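Local coordinates for protein OS-9 homolog (Saccharomyces cerevisiae, PDB 2YMA) that acts as a homodimeric lectin of the endoplasmic reticulum that helps target misfolded lumenal glycoproteins for degradation, at residues V71-N75 and F129-I134; D83-A89 and T101-L107. All coordinates share one frame; numbering follows the deposited sequence.

Contact 1: residues V71-N75 and F129-I134; sequences VSLPN and FLSYKI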
ATOM      1  N   VAL A  71     -16.270   0.115   4.085  1.00 42.95           N
ATOM      2  CA  VAL A  71     -15.228  -0.717   3.505  1.00 46.68           C
ATOM      3  C   VAL A  71     -15.173  -2.107   4.115  1.00 59.12           C
ATOM      4  O   VAL A  71     -15.319  -2.303   5.331  1.00 49.76           O
ATOM      5  CB  VAL A  71     -13.798  -0.055   3.463  1.00 52.28           C
ATOM      6  CG1 VAL A  71     -13.858   1.455   3.388  1.00 38.87           C
ATOM      7  CG2 VAL A  71     -12.936  -0.538   4.577  1.00 49.55           C
ATOM      8  N   SER A  72     -14.984  -3.079   3.236  1.00 46.75           N
ATOM      9  CA  SER A  72     -14.860  -4.458   3.650  1.00 52.36           C
ATOM     10  C   SER A  72     -13.546  -5.042   3.125  1.00 45.34           C
ATOM     11  O   SER A  72     -13.048  -4.650   2.056  1.00 42.88           O
ATOM     12  CB  SER A  72     -16.044  -5.264   3.125  1.00 58.73           C
ATOM     13  OG  SER A  72     -16.046  -5.286   1.708  1.00 54.70           O
ATOM     14  N   LEU A  73     -13.000  -5.974   3.900  1.00 50.40           N
ATOM     15  CA  LEU A  73     -11.782  -6.697   3.562  1.00 43.66           C
ATOM     16  C   LEU A  73     -11.966  -7.552   2.319  1.00 35.49           C
ATOM     17  O   LEU A  73     -13.086  -7.777   1.857  1.00 62.61           O
ATOM     18  CB  LEU A  73     -11.360  -7.575   4.744  1.00 53.53           C
ATOM     19  CG  LEU A  73     -11.196  -6.775   6.040  1.00 55.34           C
ATOM     20  CD1 LEU A  73     -10.989  -7.695   7.228  1.00 64.54           C
ATOM     21  CD2 LEU A  73     -10.039  -5.769   5.895  1.00 50.66           C
ATOM     22  N   PRO A  74     -10.854  -8.010   1.752  1.00 59.38           N
ATOM     23  CA  PRO A  74     -10.913  -8.838   0.549  1.00 65.41           C
ATOM     24  C   PRO A  74     -11.610 -10.171   0.801  1.00 66.66           C
ATOM     25  O   PRO A  74     -12.088 -10.776  -0.151  1.00 72.87           O
ATOM     26  CB  PRO A  74      -9.442  -9.045   0.201  1.00 53.09           C
ATOM     27  CG  PRO A  74      -8.757  -7.867   0.780  1.00 49.96           C
ATOM     28  CD  PRO A  74      -9.484  -7.569   2.055  1.00 52.22           C
ATOM     29  N   ASN A  75     -11.672 -10.619   2.050  1.00 66.68           N
ATOM     30  CA  ASN A  75     -12.459 -11.810   2.366  1.00 66.95           C
ATOM     31  C   ASN A  75     -13.972 -11.557   2.358  1.00 69.21           C
ATOM     32  O   ASN A  75     -14.751 -12.483   2.527  1.00 79.41           O
ATOM     33  CB  ASN A  75     -12.047 -12.405   3.714  1.00 49.34           C
ATOM     34  CG  ASN A  75     -12.354 -11.486   4.870  1.00 72.13           C
ATOM     35  OD1 ASN A  75     -12.741 -10.328   4.673  1.00 58.60           O
ATOM     36  ND2 ASN A  75     -12.175 -11.989   6.090  1.00 64.96           N
ATOM     37  N   PHE A 129      -6.856  -2.616  -0.875  1.00 43.42           N
ATOM     38  CA  PHE A 129      -6.012  -3.144   0.198  1.00 49.48           C
ATOM     39  C   PHE A 129      -4.669  -3.638  -0.285  1.00 42.76           C
ATOM     40  O   PHE A 129      -4.576  -4.421  -1.222  1.00 47.61           O
ATOM     41  CB  PHE A 129      -6.696  -4.265   0.958  1.00 42.74           C
ATOM     42  CG  PHE A 129      -7.805  -3.806   1.832  1.00 47.61           C
ATOM     43  CD1 PHE A 129      -7.557  -3.409   3.131  1.00 45.20           C
ATOM     44  CD2 PHE A 129      -9.108  -3.779   1.358  1.00 41.43           C
ATOM     45  CE1 PHE A 129      -8.603  -2.989   3.947  1.00 55.07           C
ATOM     46  CE2 PHE A 129     -10.146  -3.382   2.171  1.00 40.68           C
ATOM     47  CZ  PHE A 129      -9.895  -2.980   3.462  1.00 49.53           C
ATOM     48  N   LEU A 130      -3.622  -3.152   0.366  1.00 44.59           N
ATOM     49  CA  LEU A 130      -2.291  -3.694   0.178  1.00 48.44           C
ATOM     50  C   LEU A 130      -2.127  -4.866   1.154  1.00 62.31           C
ATOM     51  O   LEU A 130      -1.590  -5.919   0.799  1.00 51.52           O
ATOM     52  CB  LEU A 130      -1.237  -2.617   0.439  1.00 37.88           C
ATOM     53  CG  LEU A 130       0.208  -3.108   0.465  1.00 49.01           C
ATOM     54  CD1 LEU A 130       0.555  -3.787  -0.853  1.00 40.55           C
ATOM     55  CD2 LEU A 130       1.145  -1.963   0.764  1.00 57.40           C
ATOM     56  N   SER A 131      -2.628  -4.684   2.373  1.00 40.71           N
ATOM     57  CA  SER A 131      -2.507  -5.693   3.406  1.00 46.87           C
ATOM     58  C   SER A 131      -3.573  -5.500   4.488  1.00 45.79           C
ATOM     59  O   SER A 131      -4.163  -4.424   4.612  1.00 41.50           O
ATOM     60  CB  SER A 131      -1.098  -5.655   4.022  1.00 42.60           C
ATOM     61  OG  SER A 131      -0.967  -4.630   4.998  1.00 51.95           O
ATOM     62  N   TYR A 132      -3.809  -6.547   5.274  1.00 43.06           N
ATOM     63  CA  TYR A 132      -4.738  -6.465   6.396  1.00 49.72           C
ATOM     64  C   TYR A 132      -4.470  -7.559   7.421  1.00 62.82           C
ATOM     65  O   TYR A 132      -3.738  -8.508   7.163  1.00 54.93           O
ATOM     66  CB  TYR A 132      -6.189  -6.551   5.915  1.00 46.75           C
ATOM     67  CG  TYR A 132      -6.497  -7.839   5.210  1.00 56.73           C
ATOM     68  CD1 TYR A 132      -6.229  -7.992   3.856  1.00 47.90           C
ATOM     69  CD2 TYR A 132      -7.042  -8.912   5.898  1.00 52.11           C
ATOM     70  CE1 TYR A 132      -6.508  -9.178   3.208  1.00 51.64           C
ATOM     71  CE2 TYR A 132      -7.324 -10.095   5.261  1.00 67.87           C
ATOM     72  CZ  TYR A 132      -7.057 -10.225   3.918  1.00 73.59           C
ATOM     73  OH  TYR A 132      -7.340 -11.414   3.287  1.00 91.65           O
ATOM     74  N   LYS A 133      -5.085  -7.423   8.584  1.00 59.55           N
ATOM     75  CA  LYS A 133      -4.903  -8.377   9.658  1.00 62.84           C
ATOM     76  C   LYS A 133      -6.146  -8.383  10.533  1.00 71.61           C
ATOM     77  O   LYS A 133      -6.438  -7.395  11.207  1.00 75.54           O
ATOM     78  CB  LYS A 133      -3.682  -7.998  10.490  1.00 64.51           C
ATOM     79  CG  LYS A 133      -3.444  -8.901  11.695  1.00 67.68           C
ATOM     80  CD  LYS A 133      -2.386  -8.302  12.610  1.00 74.87           C
ATOM     81  CE  LYS A 133      -1.919  -9.289  13.675  1.00 81.94           C
ATOM     82  NZ  LYS A 133      -0.979 -10.306  13.126  1.00 79.52           N
ATOM     83  N   ILE A 134      -6.883  -9.491  10.509  1.00 77.67           N
ATOM     84  CA  ILE A 134      -8.127  -9.594  11.264  1.00 83.96           C
ATOM     85  C   ILE A 134      -7.818  -9.848  12.731  1.00 83.63           C
ATOM     86  O   ILE A 134      -7.198 -10.852  13.074  1.00 78.24           O
ATOM     87  CB  ILE A 134      -9.052 -10.683  10.683  1.00 86.22           C
ATOM     88  CG1 ILE A 134      -9.407 -10.338   9.234  1.00 90.19           C
ATOM     89  CG2 ILE A 134     -10.317 -10.809  11.512  1.00 91.04           C
ATOM     90  CD1 ILE A 134     -10.593 -11.096   8.679  1.00 97.01           C
TER
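Pro74 lies against two aromatic rings, those of Phe129 and Tyr132. Its CD atom sits over one face of the Phe129 ring, 4.3 Å from the centroid and 26° off the ring normal. The same CD also stands over a face of the Tyr132 ring, 4.0 Å from that centroid. Both are CH-pi contacts. CG joins in on the tyrosine side, with Pro74 CG 3.6 Å from Tyr132 CE1. The two side chains run past one another in opposing senses. Tyr132 CG stands between the backbone N and the carbonyl carbon (chi1 61°), which turns a ring face to the proline.

Aliphatic branches make most of the remaining contacts. Leu73 divides its two methyls. CD2 approaches the Phe129 ring obliquely, 3.7 Å from Phe129 CE1, and also touches CB of Tyr132. CD1 meets the side chain of Ile134, 3.7 Å from Ile134 CG1. Val71 CG2 adds a looser contact, 4.1 Å from Phe129 CZ. No hydrogen bond crosses between the two segments. The amide of Asn75 lies by Ile134, while its OD1 accepts a hydrogen bond from His77 N within its own loop.

Residues 71-75 belong to the loop between helix 52-67 and strand 84-92. They pack on strand 129-133, which pairs with strand 84-92 and carries a classic beta bulge where Leu130 and Ser131 both face Val86. The Phe129 ring also meets Trp87 edge-to-face. Tyr132 also meets Phe115 of the second subunit, and Lys133 forms a salt bridge with Glu113 of that subunit.

Contact 2: residues D83-A89 and T101-L107; sequences DSCVWLA and TLSLNIL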
ATOM      1  N   ASP A  83      -9.394  -4.693  13.916  1.00 86.65           N
ATOM      2  CA  ASP A  83      -8.667  -4.989  12.688  1.00 80.21           C
ATOM      3  C   ASP A  83      -7.591  -3.932  12.411  1.00 60.70           C
ATOM      4  O   ASP A  83      -7.639  -2.825  12.942  1.00 90.10           O
ATOM      5  CB  ASP A  83      -9.631  -5.086  11.499  1.00 76.57           C
ATOM      6  CG  ASP A  83     -10.610  -6.255  11.617  1.00 80.55           C
ATOM      7  OD1 ASP A  83     -10.350  -7.182  12.411  1.00 80.17           O
ATOM      8  OD2 ASP A  83     -11.635  -6.258  10.897  1.00 62.32           O
ATOM      9  N   SER A  84      -6.615  -4.290  11.592  1.00 61.09           N
ATOM     10  CA  SER A  84      -5.553  -3.371  11.173  1.00 65.78           C
ATOM     11  C   SER A  84      -5.286  -3.608   9.693  1.00 54.09           C
ATOM     12  O   SER A  84      -5.516  -4.707   9.191  1.00 49.18           O
ATOM     13  CB  SER A  84      -4.269  -3.592  11.981  1.00 46.36           C
ATOM     14  OG  SER A  84      -3.742  -4.886  11.749  1.00 71.84           O
ATOM     15  N   CYS A  85      -4.805  -2.595   8.985  1.00 58.02           N
ATOM     16  CA  CYS A  85      -4.689  -2.719   7.536  1.00 44.13           C
ATOM     17  C   CYS A  85      -3.885  -1.596   6.923  1.00 46.35           C
ATOM     18  O   CYS A  85      -3.562  -0.616   7.590  1.00 45.73           O
ATOM     19  CB  CYS A  85      -6.082  -2.700   6.907  1.00 46.46           C
ATOM     20  SG  CYS A  85      -6.916  -1.076   7.066  1.00 46.70           S
ATOM     21  N   VAL A  86      -3.562  -1.764   5.644  1.00 39.60           N
ATOM     22  CA  VAL A  86      -3.093  -0.678   4.815  1.00 41.64           C
ATOM     23  C   VAL A  86      -4.049  -0.564   3.632  1.00 51.89           C
ATOM     24  O   VAL A  86      -4.153  -1.481   2.800  1.00 39.97           O
ATOM     25  CB  VAL A  86      -1.648  -0.884   4.305  1.00 49.02           C
ATOM     26  CG1 VAL A  86      -1.303   0.192   3.283  1.00 34.50           C
ATOM     27  CG2 VAL A  86      -0.692  -0.823   5.453  1.00 35.62           C
ATOM     28  N   TRP A  87      -4.752   0.562   3.583  1.00 37.99           N
ATOM     29  CA  TRP A  87      -5.824   0.784   2.619  1.00 38.97           C
ATOM     30  C   TRP A  87      -5.450   2.002   1.779  1.00 31.38           C
ATOM     31  O   TRP A  87      -5.010   3.020   2.322  1.00 41.30           O
ATOM     32  CB  TRP A  87      -7.147   1.003   3.378  1.00 33.06           C
ATOM     33  CG  TRP A  87      -8.384   1.241   2.515  1.00 48.88           C
ATOM     34  CD1 TRP A  87      -9.216   0.285   1.974  1.00 44.33           C
ATOM     35  CD2 TRP A  87      -8.932   2.508   2.124  1.00 45.80           C
ATOM     36  NE1 TRP A  87     -10.238   0.887   1.274  1.00 37.48           N
ATOM     37  CE2 TRP A  87     -10.088   2.245   1.349  1.00 50.20           C
ATOM     38  CE3 TRP A  87      -8.560   3.842   2.356  1.00 48.80           C
ATOM     39  CZ2 TRP A  87     -10.871   3.268   0.799  1.00 49.60           C
ATOM     40  CZ3 TRP A  87      -9.344   4.860   1.813  1.00 46.87           C
ATOM     41  CH2 TRP A  87     -10.483   4.565   1.040  1.00 46.12           C
ATOM     42  N   LEU A  88      -5.602   1.899   0.461  1.00 38.32           N
ATOM     43  CA  LEU A  88      -5.173   2.966  -0.451  1.00 40.52           C
ATOM     44  C   LEU A  88      -6.303   3.370  -1.361  1.00 37.21           C
ATOM     45  O   LEU A  88      -7.097   2.532  -1.778  1.00 47.40           O
ATOM     46  CB  LEU A  88      -4.057   2.495  -1.395  1.00 43.01           C
ATOM     47  CG  LEU A  88      -2.775   1.779  -1.030  1.00 58.77           C
ATOM     48  CD1 LEU A  88      -3.073   0.431  -0.393  1.00 66.01           C
ATOM     49  CD2 LEU A  88      -2.000   1.602  -2.326  1.00 53.76           C
ATOM     50  N   ALA A  89      -6.324   4.641  -1.735  1.00 48.54           N
ATOM     51  CA  ALA A  89      -7.318   5.140  -2.672  1.00 43.98           C
ATOM     52  C   ALA A  89      -6.806   6.376  -3.393  1.00 49.74           C
ATOM     53  O   ALA A  89      -6.100   7.214  -2.802  1.00 42.29           O
ATOM     54  CB  ALA A  89      -8.630   5.450  -1.939  1.00 42.90           C
ATOM     55  N   THR A 101      -2.457  10.032  -3.853  1.00 59.08           N
ATOM     56  CA  THR A 101      -2.918   8.757  -3.341  1.00 44.97           C
ATOM     57  C   THR A 101      -2.974   8.869  -1.819  1.00 54.62           C
ATOM     58  O   THR A 101      -2.042   9.376  -1.182  1.00 45.16           O
ATOM     59  CB  THR A 101      -2.024   7.577  -3.831  1.00 37.72           C
ATOM     60  OG1 THR A 101      -2.273   7.333  -5.227  1.00 43.67           O
ATOM     61  CG2 THR A 101      -2.326   6.313  -3.066  1.00 34.85           C
ATOM     62  N   LEU A 102      -4.095   8.441  -1.246  1.00 41.84           N
ATOM     63  CA  LEU A 102      -4.245   8.423   0.199  1.00 45.18           C
ATOM     64  C   LEU A 102      -3.840   7.049   0.713  1.00 52.74           C
ATOM     65  O   LEU A 102      -4.321   6.022   0.237  1.00 40.44           O
ATOM     66  CB  LEU A 102      -5.693   8.743   0.591  1.00 48.20           C
ATOM     67  CG  LEU A 102      -6.095   9.096   2.033  1.00 52.79           C
ATOM     68  CD1 LEU A 102      -6.744   7.938   2.691  1.00 51.01           C
ATOM     69  CD2 LEU A 102      -4.942   9.591   2.884  1.00 64.01           C
ATOM     70  N   SER A 103      -2.923   7.043   1.666  1.00 44.95           N
ATOM     71  CA  SER A 103      -2.554   5.825   2.359  1.00 34.09           C
ATOM     72  C   SER A 103      -3.124   5.879   3.768  1.00 38.79           C
ATOM     73  O   SER A 103      -2.831   6.808   4.525  1.00 51.19           O
ATOM     74  CB  SER A 103      -1.026   5.692   2.412  1.00 56.76           C
ATOM     75  OG  SER A 103      -0.627   4.600   3.224  1.00 39.50           O
ATOM     76  N   LEU A 104      -3.928   4.876   4.119  1.00 42.04           N
ATOM     77  CA  LEU A 104      -4.530   4.786   5.451  1.00 38.11           C
ATOM     78  C   LEU A 104      -4.007   3.548   6.154  1.00 48.18           C
ATOM     79  O   LEU A 104      -4.232   2.419   5.705  1.00 48.11           O
ATOM     80  CB  LEU A 104      -6.065   4.711   5.360  1.00 43.54           C
ATOM     81  CG  LEU A 104      -6.745   4.325   6.677  1.00 45.36           C
ATOM     82  CD1 LEU A 104      -6.424   5.338   7.794  1.00 44.16           C
ATOM     83  CD2 LEU A 104      -8.244   4.167   6.489  1.00 49.91           C
ATOM     84  N   ASN A 105      -3.311   3.759   7.263  1.00 45.35           N
ATOM     85  CA  ASN A 105      -2.667   2.657   7.957  1.00 38.85           C
ATOM     86  C   ASN A 105      -3.281   2.507   9.326  1.00 42.13           C
ATOM     87  O   ASN A 105      -2.923   3.210  10.273  1.00 52.81           O
ATOM     88  CB  ASN A 105      -1.143   2.865   8.054  1.00 39.38           C
ATOM     89  CG  ASN A 105      -0.415   1.678   8.704  1.00 55.30           C
ATOM     90  OD1 ASN A 105      -0.989   0.599   8.918  1.00 53.20           O
ATOM     91  ND2 ASN A 105       0.863   1.879   9.013  1.00 49.00           N
ATOM     92  N   ILE A 106      -4.227   1.591   9.425  1.00 45.91           N
ATOM     93  CA  ILE A 106      -4.894   1.381  10.685  1.00 46.81           C
ATOM     94  C   ILE A 106      -4.070   0.420  11.526  1.00 61.42           C
ATOM     95  O   ILE A 106      -3.772  -0.703  11.113  1.00 49.61           O
ATOM     96  CB  ILE A 106      -6.302   0.877  10.468  1.00 54.53           C
ATOM     97  CG1 ILE A 106      -7.082   1.926   9.678  1.00 45.80           C
ATOM     98  CG2 ILE A 106      -6.949   0.558  11.804  1.00 48.35           C
ATOM     99  CD1 ILE A 106      -8.505   1.538   9.392  1.00 58.48           C
ATOM    100  N   LEU A 107      -3.691   0.886  12.708  1.00 55.41           N
ATOM    101  CA  LEU A 107      -2.734   0.177  13.531  1.00 64.44           C
ATOM    102  C   LEU A 107      -3.445  -0.667  14.574  1.00 75.93           C
ATOM    103  O   LEU A 107      -3.019  -1.780  14.881  1.00 71.67           O
ATOM    104  CB  LEU A 107      -1.802   1.190  14.183  1.00 73.02           C
ATOM    105  CG  LEU A 107      -1.142   2.068  13.117  1.00 72.17           C
ATOM    106  CD1 LEU A 107      -0.651   3.370  13.702  1.00 74.26           C
ATOM    107  CD2 LEU A 107      -0.015   1.321  12.433  1.00 61.46           C
TER
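Cys85, Trp87 and Ala89 pair with Ile106, Leu104 and Leu102 through six backbone hydrogen bonds. Each of the three is an antiparallel hydrogen-bonded pair with two bonds. The Trp87 pair is short and fairly straight. Leu104 N to Trp87 O is 2.8 Å. Trp87 N to Leu104 O is 2.9 Å, and the angle at the hydrogen on Trp87 N is 169°. The bond from Ile106 N to Cys85 O is more bent, at 134°, and its donor is tilted from the carbonyl plane.

Weaker CA-H...O contacts fill the intervals. Val86 CA lies 3.4 Å from Leu104 O, and Leu88 CA lies 3.2 Å from Leu102 O.

Apolar contacts join the side chains of Cys85, Trp87, Leu102, Leu104 and Ile106 on one face of the sheet. Trp87 CG is anti to the backbone N (chi1 -180°), and the indole presents an edge to the neighbouring strand. There Leu104 CB is 4.0 Å from Trp87 CE3, and Leu102 CD1 is 4.1 Å from Trp87 CZ3. Cys85 SG is 3.8 Å from Ile106 CD1. Met65 of helix 52-67 packs on both Trp87 and Leu104.

The other face carries Val86, Leu88, Ser103 and Asn105 and is turned to the second subunit. Asn105 ND2 donates a hydrogen bond to OD1 of Asn105 of the second subunit. Leu130 of that subunit packs on Val86, Leu88 and Ser103.

Strands 84-92 and 98-106 thus form a regular antiparallel beta hairpin. One face is backed by a helix and the other meets the second subunit in the homodimer.

Contacts 1 and 2 lie side by side, centres about 9 Å apart, and both reach the same mixed sheet, contact 1 through strand 129-133. Strand 84-92, part of contact 2, lies between strands 98-106 and 129-133 and pairs with both. Ser84 O lies 2.8 Å from Lys133 N, and Val86 N lies 2.9 Å from Ser131 O; both are probable hydrogen bonds. Along the chain, 83-89 and 101-107 fall between 71-75 and 129-134, which nests contact 2 inside the loop closed by contact 1. Both contacts belong to the Yos9 dimerization domain and touch the second subunit, so the sheet they both reach also contributes to the dimer interface.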